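PDB 6OFS: probable zinc protease PqqL from Escherichia coli, which probably acts as a zinc-dependent metalloendopeptidase of the M16 family in the periplasm, carrying one zinc ion per chain. Local coordinates for residues S604-N609 against A661-A666; S613-Q618 against N653-F658; L538-N543 against S572-M577. All coordinates share one frame; numbering follows the deposited sequence.

Contact 1: S604-N609 against A661-A666; sequences STINDN and ADALAA
With CG1 of Ile606 anti to the backbone N (chi1 -166°) and CG of Leu664 likewise anti to its own (chi1 -178°), the two side chains run past one another in opposite directions. The outer end of Ile606 goes to the preceding residue of the helix: its CD1 rests on Ala663 CB at 3.8 Å. Its CG2 branch lies nearer the root of Leu664, 3.9 Å from Leu664 CB, and also meets Leu664 CD2 at 4.0 Å. Leu664 in turn sends its fork down onto the extended backbone ahead of Ile606. CD1 comes within 3.6 Å of Ser604 O and 3.7 Å of Thr605 C, and it also touches the Ser604 hydroxyl, OG to CD1 being 3.8 Å. The contact thus packs the loop between helices 591-602 and 608-623 against helix 660-668, in the part of this M16 chain that holds the seven-stranded mixed sheet, away from the zinc site. Helix 539-547 adds a further surface, Val546 touching Ser604, Ile606 and Leu664. While Ile606 faces the helix, Thr605 points its CB away from it, and its OG1 is hydrogen-bonded to Gly550 O. Just after this apolar patch the loop turns into helix 608-623. Asn607 is the N-cap there: its OD1 accepts a weak bond from Asn609 N at 2.9 Å, bent to 126° at the hydrogen, and a second weak one from Ile610 N.

Contact 2: S613-Q618 against N653-F658; sequences SLQNAQ and NQIAQF
Helices 613-618 and 653-657 lie side by side and almost exactly antiparallel, their local axes at 179° and 9.7 Å apart at closest approach. The backbones come nearest at Gln615 and Ile655, with CA atoms 6.1 Å apart. Ile655 points its CB toward the partner helix and brings both of its branches to it: CG2 sits 3.5 Å from Gln615 O, while CD1 reaches the next turn and meets Gln618 CG at 3.8 Å. The side chains of Ile655 and Gln618 cross at about a right angle. The antiparallel pair joins the middle of the long helix 608-623 to the short helix 652-657, all within a helical part of the M16 chain remote from the zinc site. Helix 613-618 also meets helix 539-547, where Leu614 and Gln618 both touch Leu541. Gln615 slides past Ile655 toward the C-terminal end of the opposing helix, its chain extended beyond CG. There Gln615 NE2 donates to Ile655 O at 2.8 Å, with 148° at the hydrogen. The donor stands 32° off the plane of that carbonyl, which also receives a weak bond from Phe658 N. The side-chain amide is thereby tied to a backbone oxygen of 653-658. Phe658 O also lies close to Gln615 NE2, but at an angle too poor for a hydrogen bond; its partner is Trp611 NE1, one turn before Gln615.

Contact 3: L538-N543 against S572-M577; sequences LIALAN and SKVSGM
Helix 539-547 packs alongside strand 569-574, an outermost strand, within this chain, of a seven-stranded mixed sheet of the M16 protease, and the two run nearly antiparallel (166° between local axes). Val574 is the residue that fills the interface. Its CB lies 3.8 Å from Ala540 CA, and its two methyls straddle this point: CG1, anti to the backbone N (chi1 168°), meets Ile539 CG2 at 4.0 Å, whereas CG2 lies 3.5 Å from Asn543 CB. Farther back along the strand the contact becomes polar. Ser572 points toward the helix, and its OG donates to Asn543 OD1 while also hydrogen-bonding to Ser547 OG. The other end of the Asn543 amide, ND2, is bonded to Asp667 OD2 of helix 660-668, so both ends of the buried group have partners and its rotation is fixed. A leucine in place of Asn543 would probably leave Ser572 OG without this acceptor and Asp667 without its amide donor, breaking the polar tie from the strand to helix 660-668. The hydroxyl approaches well off the plane of the amide carbonyl, by 35°, with Ser572 OG 2.7 Å from Asn543 OD1.

From the N terminus, contact 3 comes first: it closes a loop in which the chain leaves helix 539-547, passes through helix 556-565 and returns along edge strand 569-574. Only after that loop is shut does the chain reach 604-609, so contact 3 stands in series with the other two. Contact 1 then opens a largely helical excursion that ends at helix 660-668, and contact 2 closes a shorter loop within it, from helix 608-623 to helix 652-657. No loops cross. In space the three meet: Phe658 of contact 2 packs on Ala663 and Ala666 of contact 1 and on Leu538 of contact 3, joining them to segment 538-543, whose other residues reach the edge strand.

Contact 1: S604-N609 against A661-A666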
loop_
_atom_site.group_PDB
_atom_site.type_symbol
_atom_site.label_atom_id
_atom_site.label_comp_id
_atom_site.label_asym_id
_atom_site.label_seq_id
_atom_site.Cartn_x
_atom_site.Cartn_y
_atom_site.Cartn_z
ATOM N N SER A 604 3.514 -12.480 -2.356
ATOM C CA SER A 604 3.972 -11.667 -1.233
ATOM C C SER A 604 3.857 -10.177 -1.526
ATOM O O SER A 604 4.061 -9.735 -2.664
ATOM C CB SER A 604 5.401 -12.028 -0.855
ATOM O OG SER A 604 6.320 -11.846 -1.918
ATOM N N THR A 605 3.492 -9.404 -0.500
ATOM C CA THR A 605 3.339 -7.951 -0.583
ATOM C C THR A 605 4.131 -7.297 0.541
ATOM O O THR A 605 4.516 -7.964 1.507
ATOM C CB THR A 605 1.849 -7.550 -0.486
ATOM O OG1 THR A 605 1.327 -7.931 0.781
ATOM C CG2 THR A 605 0.983 -8.135 -1.607
ATOM N N ILE A 606 4.334 -5.986 0.440
ATOM C CA ILE A 606 5.032 -5.222 1.461
ATOM C C ILE A 606 4.210 -4.005 1.911
ATOM O O ILE A 606 3.783 -3.182 1.084
ATOM C CB ILE A 606 6.486 -4.858 1.033
ATOM C CG1 ILE A 606 7.315 -4.367 2.245
ATOM C CG2 ILE A 606 6.518 -3.841 -0.150
ATOM C CD1 ILE A 606 8.798 -4.659 2.180
ATOM N N ASN A 607 3.996 -3.895 3.228
ATOM C CA ASN A 607 3.357 -2.730 3.812
ATOM C C ASN A 607 4.489 -1.689 3.909
ATOM O O ASN A 607 5.583 -1.990 4.407
ATOM C CB ASN A 607 2.757 -3.055 5.181
ATOM C CG ASN A 607 2.018 -1.903 5.839
ATOM O OD1 ASN A 607 2.569 -0.821 6.083
ATOM N ND2 ASN A 607 0.753 -2.116 6.168
ATOM N N ASP A 608 4.245 -0.495 3.366
ATOM C CA ASP A 608 5.217 0.594 3.326
ATOM C C ASP A 608 5.501 1.205 4.689
ATOM O O ASP A 608 6.642 1.590 4.938
ATOM C CB ASP A 608 4.787 1.649 2.308
ATOM C CG ASP A 608 4.719 1.070 0.910
ATOM O OD1 ASP A 608 5.674 1.293 0.128
ATOM O OD2 ASP A 608 3.716 0.371 0.601
ATOM N N ASN A 609 4.487 1.270 5.576
ATOM C CA ASN A 609 4.624 1.815 6.931
ATOM C C ASN A 609 5.530 0.954 7.817
ATOM O O ASN A 609 6.350 1.504 8.560
ATOM C CB ASN A 609 3.258 2.024 7.592
ATOM C CG ASN A 609 2.368 2.995 6.848
ATOM O OD1 ASN A 609 1.750 2.661 5.825
ATOM N ND2 ASN A 609 2.283 4.220 7.352
ATOM N N ALA A 661 9.956 -1.615 -2.410
ATOM C CA ALA A 661 9.971 -2.402 -3.645
ATOM C C ALA A 661 11.295 -3.162 -3.837
ATOM O O ALA A 661 11.280 -4.249 -4.423
ATOM C CB ALA A 661 9.695 -1.505 -4.842
ATOM N N ASP A 662 12.434 -2.584 -3.368
ATOM C CA ASP A 662 13.750 -3.237 -3.407
ATOM C C ASP A 662 13.719 -4.381 -2.381
ATOM O O ASP A 662 14.219 -5.472 -2.648
ATOM C CB ASP A 662 14.869 -2.255 -3.000
ATOM C CG ASP A 662 15.186 -1.110 -3.947
ATOM O OD1 ASP A 662 15.246 -1.347 -5.173
ATOM O OD2 ASP A 662 15.418 0.018 -3.452
ATOM N N ALA A 663 13.106 -4.114 -1.204
ATOM C CA ALA A 663 12.949 -5.039 -0.096
ATOM C C ALA A 663 12.009 -6.188 -0.436
ATOM O O ALA A 663 12.261 -7.317 -0.007
ATOM C CB ALA A 663 12.464 -4.295 1.137
ATOM N N LEU A 664 10.928 -5.914 -1.201
ATOM C CA LEU A 664 9.983 -6.949 -1.619
ATOM C C LEU A 664 10.643 -7.835 -2.665
ATOM O O LEU A 664 10.461 -9.046 -2.626
ATOM C CB LEU A 664 8.664 -6.341 -2.145
ATOM C CG LEU A 664 7.547 -7.308 -2.583
ATOM C CD1 LEU A 664 7.091 -8.192 -1.444
ATOM C CD2 LEU A 664 6.363 -6.554 -3.127
ATOM N N ALA A 665 11.448 -7.246 -3.545
ATOM C CA ALA A 665 12.168 -7.964 -4.596
ATOM C C ALA A 665 13.223 -8.913 -4.003
ATOM O O ALA A 665 13.358 -10.040 -4.492
ATOM C CB ALA A 665 12.825 -6.977 -5.555
ATOM N N ALA A 666 13.967 -8.460 -2.958
ATOM C CA ALA A 666 14.996 -9.274 -2.302
ATOM C C ALA A 666 14.351 -10.479 -1.594
ATOM O O ALA A 666 14.749 -11.614 -1.847
ATOM C CB ALA A 666 15.804 -8.437 -1.320
#

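Contact 2: S613-Q618 against N653-F658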
loop_
_atom_site.group_PDB
_atom_site.type_symbol
_atom_site.label_atom_id
_atom_site.label_comp_id
_atom_site.label_asym_id
_atom_site.label_seq_id
_atom_site.Cartn_x
_atom_site.Cartn_y
_atom_site.Cartn_z
ATOM N N SER A 613 9.311 2.191 9.322
ATOM C CA SER A 613 9.606 2.014 10.749
ATOM C C SER A 613 10.914 1.241 10.920
ATOM O O SER A 613 11.785 1.709 11.646
ATOM C CB SER A 613 8.465 1.286 11.452
ATOM O OG SER A 613 7.222 1.908 11.173
ATOM N N LEU A 614 11.082 0.107 10.206
ATOM C CA LEU A 614 12.327 -0.672 10.235
ATOM C C LEU A 614 13.536 0.115 9.702
ATOM O O LEU A 614 14.644 -0.091 10.189
ATOM C CB LEU A 614 12.189 -2.024 9.512
ATOM C CG LEU A 614 11.238 -3.048 10.144
ATOM C CD1 LEU A 614 10.897 -4.148 9.173
ATOM C CD2 LEU A 614 11.799 -3.617 11.401
ATOM N N GLN A 615 13.316 1.030 8.736
ATOM C CA GLN A 615 14.352 1.904 8.165
ATOM C C GLN A 615 14.775 2.957 9.194
ATOM O O GLN A 615 15.970 3.106 9.497
ATOM C CB GLN A 615 13.833 2.619 6.908
ATOM C CG GLN A 615 13.894 1.789 5.641
ATOM C CD GLN A 615 13.497 2.614 4.449
ATOM O OE1 GLN A 615 12.394 3.177 4.390
ATOM N NE2 GLN A 615 14.388 2.697 3.464
ATOM N N ASN A 616 13.773 3.685 9.718
ATOM C CA ASN A 616 13.939 4.732 10.714
ATOM C C ASN A 616 14.568 4.208 12.005
ATOM O O ASN A 616 15.475 4.861 12.534
ATOM C CB ASN A 616 12.612 5.462 10.960
ATOM C CG ASN A 616 12.120 6.298 9.781
ATOM O OD1 ASN A 616 12.893 6.806 8.933
ATOM N ND2 ASN A 616 10.804 6.468 9.712
ATOM N N ALA A 617 14.147 3.003 12.467
ATOM C CA ALA A 617 14.702 2.365 13.663
ATOM C C ALA A 617 16.176 2.012 13.463
ATOM O O ALA A 617 16.984 2.187 14.381
ATOM C CB ALA A 617 13.907 1.118 14.027
ATOM N N GLN A 618 16.519 1.553 12.247
ATOM C CA GLN A 618 17.869 1.184 11.856
ATOM C C GLN A 618 18.785 2.413 11.798
ATOM O O GLN A 618 19.952 2.311 12.170
ATOM C CB GLN A 618 17.834 0.448 10.508
ATOM C CG GLN A 618 19.066 -0.399 10.245
ATOM C CD GLN A 618 19.017 -1.785 10.854
ATOM O OE1 GLN A 618 18.355 -2.058 11.880
ATOM N NE2 GLN A 618 19.741 -2.701 10.218
ATOM N N ASN A 653 22.311 6.841 4.239
ATOM C CA ASN A 653 21.962 6.854 2.802
ATOM C C ASN A 653 21.601 5.457 2.259
ATOM O O ASN A 653 20.613 5.314 1.524
ATOM C CB ASN A 653 23.073 7.521 1.942
ATOM C CG ASN A 653 24.470 6.961 2.109
ATOM O OD1 ASN A 653 24.949 6.686 3.221
ATOM N ND2 ASN A 653 25.170 6.815 0.999
ATOM N N GLN A 654 22.396 4.441 2.665
ATOM C CA GLN A 654 22.255 3.031 2.288
ATOM C C GLN A 654 20.943 2.428 2.787
ATOM O O GLN A 654 20.327 1.633 2.086
ATOM C CB GLN A 654 23.464 2.223 2.765
ATOM C CG GLN A 654 24.791 2.891 2.415
ATOM C CD GLN A 654 25.959 1.990 2.666
ATOM O OE1 GLN A 654 26.464 1.877 3.795
ATOM N NE2 GLN A 654 26.418 1.334 1.611
ATOM N N ILE A 655 20.484 2.865 3.958
ATOM C CA ILE A 655 19.222 2.418 4.546
ATOM C C ILE A 655 18.056 3.039 3.779
ATOM O O ILE A 655 17.136 2.323 3.387
ATOM C CB ILE A 655 19.166 2.644 6.089
ATOM C CG1 ILE A 655 20.369 1.947 6.795
ATOM C CG2 ILE A 655 17.829 2.152 6.669
ATOM C CD1 ILE A 655 20.719 2.438 8.262
ATOM N N ALA A 656 18.123 4.358 3.524
ATOM C CA ALA A 656 17.109 5.118 2.776
ATOM C C ALA A 656 16.995 4.647 1.324
ATOM O O ALA A 656 15.869 4.490 0.842
ATOM C CB ALA A 656 17.419 6.604 2.827
ATOM N N GLN A 657 18.141 4.362 0.646
ATOM C CA GLN A 657 18.134 3.906 -0.751
ATOM C C GLN A 657 17.460 2.540 -0.938
ATOM O O GLN A 657 17.011 2.247 -2.053
ATOM C CB GLN A 657 19.530 3.951 -1.422
ATOM C CG GLN A 657 20.556 2.907 -0.968
ATOM C CD GLN A 657 21.973 3.183 -1.462
ATOM O OE1 GLN A 657 22.379 4.333 -1.709
ATOM N NE2 GLN A 657 22.773 2.128 -1.594
ATOM N N PHE A 658 17.365 1.720 0.133
ATOM C CA PHE A 658 16.688 0.433 0.019
ATOM C C PHE A 658 15.192 0.644 0.234
ATOM O O PHE A 658 14.737 0.870 1.360
ATOM C CB PHE A 658 17.298 -0.625 0.945
ATOM C CG PHE A 658 17.124 -2.052 0.469
ATOM C CD1 PHE A 658 17.729 -2.493 -0.707
ATOM C CD2 PHE A 658 16.377 -2.964 1.213
ATOM C CE1 PHE A 658 17.563 -3.812 -1.147
ATOM C CE2 PHE A 658 16.227 -4.288 0.784
ATOM C CZ PHE A 658 16.816 -4.703 -0.396
#

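Contact 3: L538-N543 against S572-M577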
loop_
_atom_site.group_PDB
_atom_site.type_symbol
_atom_site.label_atom_id
_atom_site.label_comp_id
_atom_site.label_asym_id
_atom_site.label_seq_id
_atom_site.Cartn_x
_atom_site.Cartn_y
_atom_site.Cartn_z
ATOM N N LEU A 538 19.981 -5.913 5.580
ATOM C CA LEU A 538 18.576 -5.546 5.384
ATOM C C LEU A 538 17.641 -6.708 4.990
ATOM O O LEU A 538 16.420 -6.516 4.975
ATOM C CB LEU A 538 18.450 -4.396 4.364
ATOM C CG LEU A 538 19.242 -3.128 4.671
ATOM C CD1 LEU A 538 19.296 -2.212 3.468
ATOM C CD2 LEU A 538 18.709 -2.393 5.903
ATOM N N ILE A 539 18.204 -7.892 4.686
ATOM C CA ILE A 539 17.444 -9.062 4.237
ATOM C C ILE A 539 16.488 -9.559 5.313
ATOM O O ILE A 539 15.320 -9.783 5.006
ATOM C CB ILE A 539 18.371 -10.180 3.664
ATOM C CG1 ILE A 539 19.390 -9.594 2.644
ATOM C CG2 ILE A 539 17.570 -11.363 3.078
ATOM C CD1 ILE A 539 18.790 -8.740 1.471
ATOM N N ALA A 540 16.947 -9.668 6.565
ATOM C CA ALA A 540 16.099 -10.101 7.691
ATOM C C ALA A 540 15.011 -9.075 7.933
ATOM O O ALA A 540 13.857 -9.451 8.169
ATOM C CB ALA A 540 16.928 -10.303 8.950
ATOM N N LEU A 541 15.364 -7.779 7.805
ATOM C CA LEU A 541 14.415 -6.684 7.942
ATOM C C LEU A 541 13.334 -6.784 6.873
ATOM O O LEU A 541 12.147 -6.745 7.203
ATOM C CB LEU A 541 15.130 -5.335 7.836
ATOM C CG LEU A 541 16.049 -4.956 8.998
ATOM C CD1 LEU A 541 16.689 -3.604 8.739
ATOM C CD2 LEU A 541 15.284 -4.952 10.352
ATOM N N ALA A 542 13.749 -6.955 5.603
ATOM C CA ALA A 542 12.885 -7.095 4.441
ATOM C C ALA A 542 11.894 -8.237 4.652
ATOM O O ALA A 542 10.685 -8.051 4.483
ATOM C CB ALA A 542 13.727 -7.349 3.206
ATOM N N ASN A 543 12.402 -9.395 5.103
ATOM C CA ASN A 543 11.592 -10.568 5.355
ATOM C C ASN A 543 10.564 -10.361 6.474
ATOM O O ASN A 543 9.427 -10.823 6.329
ATOM C CB ASN A 543 12.490 -11.763 5.600
ATOM C CG ASN A 543 11.759 -13.038 5.928
ATOM O OD1 ASN A 543 11.660 -13.440 7.092
ATOM N ND2 ASN A 543 11.245 -13.701 4.910
ATOM N N SER A 572 8.559 -16.333 10.097
ATOM C CA SER A 572 9.686 -16.555 9.206
ATOM C C SER A 572 10.974 -16.072 9.855
ATOM O O SER A 572 10.929 -15.272 10.780
ATOM C CB SER A 572 9.456 -15.904 7.840
ATOM O OG SER A 572 9.311 -14.494 7.910
ATOM N N LYS A 573 12.120 -16.580 9.402
ATOM C CA LYS A 573 13.416 -16.201 9.952
ATOM C C LYS A 573 14.466 -16.293 8.858
ATOM O O LYS A 573 14.488 -17.266 8.110
ATOM C CB LYS A 573 13.775 -17.121 11.136
ATOM C CG LYS A 573 14.961 -16.659 11.979
ATOM C CD LYS A 573 15.837 -17.844 12.421
ATOM C CE LYS A 573 15.502 -18.374 13.799
ATOM N NZ LYS A 573 16.341 -19.549 14.148
ATOM N N VAL A 574 15.326 -15.276 8.769
ATOM C CA VAL A 574 16.428 -15.203 7.816
ATOM C C VAL A 574 17.701 -15.480 8.581
ATOM O O VAL A 574 18.050 -14.766 9.531
ATOM C CB VAL A 574 16.493 -13.853 7.029
ATOM C CG1 VAL A 574 17.807 -13.703 6.264
ATOM C CG2 VAL A 574 15.316 -13.711 6.080
ATOM N N SER A 575 18.372 -16.540 8.166
ATOM C CA SER A 575 19.644 -17.016 8.695
ATOM C C SER A 575 20.698 -16.629 7.626
ATOM O O SER A 575 20.337 -16.023 6.616
ATOM C CB SER A 575 19.546 -18.526 8.913
ATOM O OG SER A 575 20.800 -19.166 9.048
ATOM N N GLY A 576 21.968 -16.931 7.865
ATOM C CA GLY A 576 23.040 -16.636 6.924
ATOM C C GLY A 576 22.987 -17.498 5.675
ATOM O O GLY A 576 23.191 -16.999 4.558
ATOM N N MET A 577 22.687 -18.788 5.847
ATOM C CA MET A 577 22.657 -19.720 4.720
ATOM C C MET A 577 21.272 -20.235 4.384
ATOM O O MET A 577 21.144 -21.029 3.452
ATOM C CB MET A 577 23.613 -20.916 4.961
ATOM C CG MET A 577 25.068 -20.549 5.005
ATOM S SD MET A 577 25.679 -19.896 3.441
ATOM C CE MET A 577 27.416 -19.745 3.817
#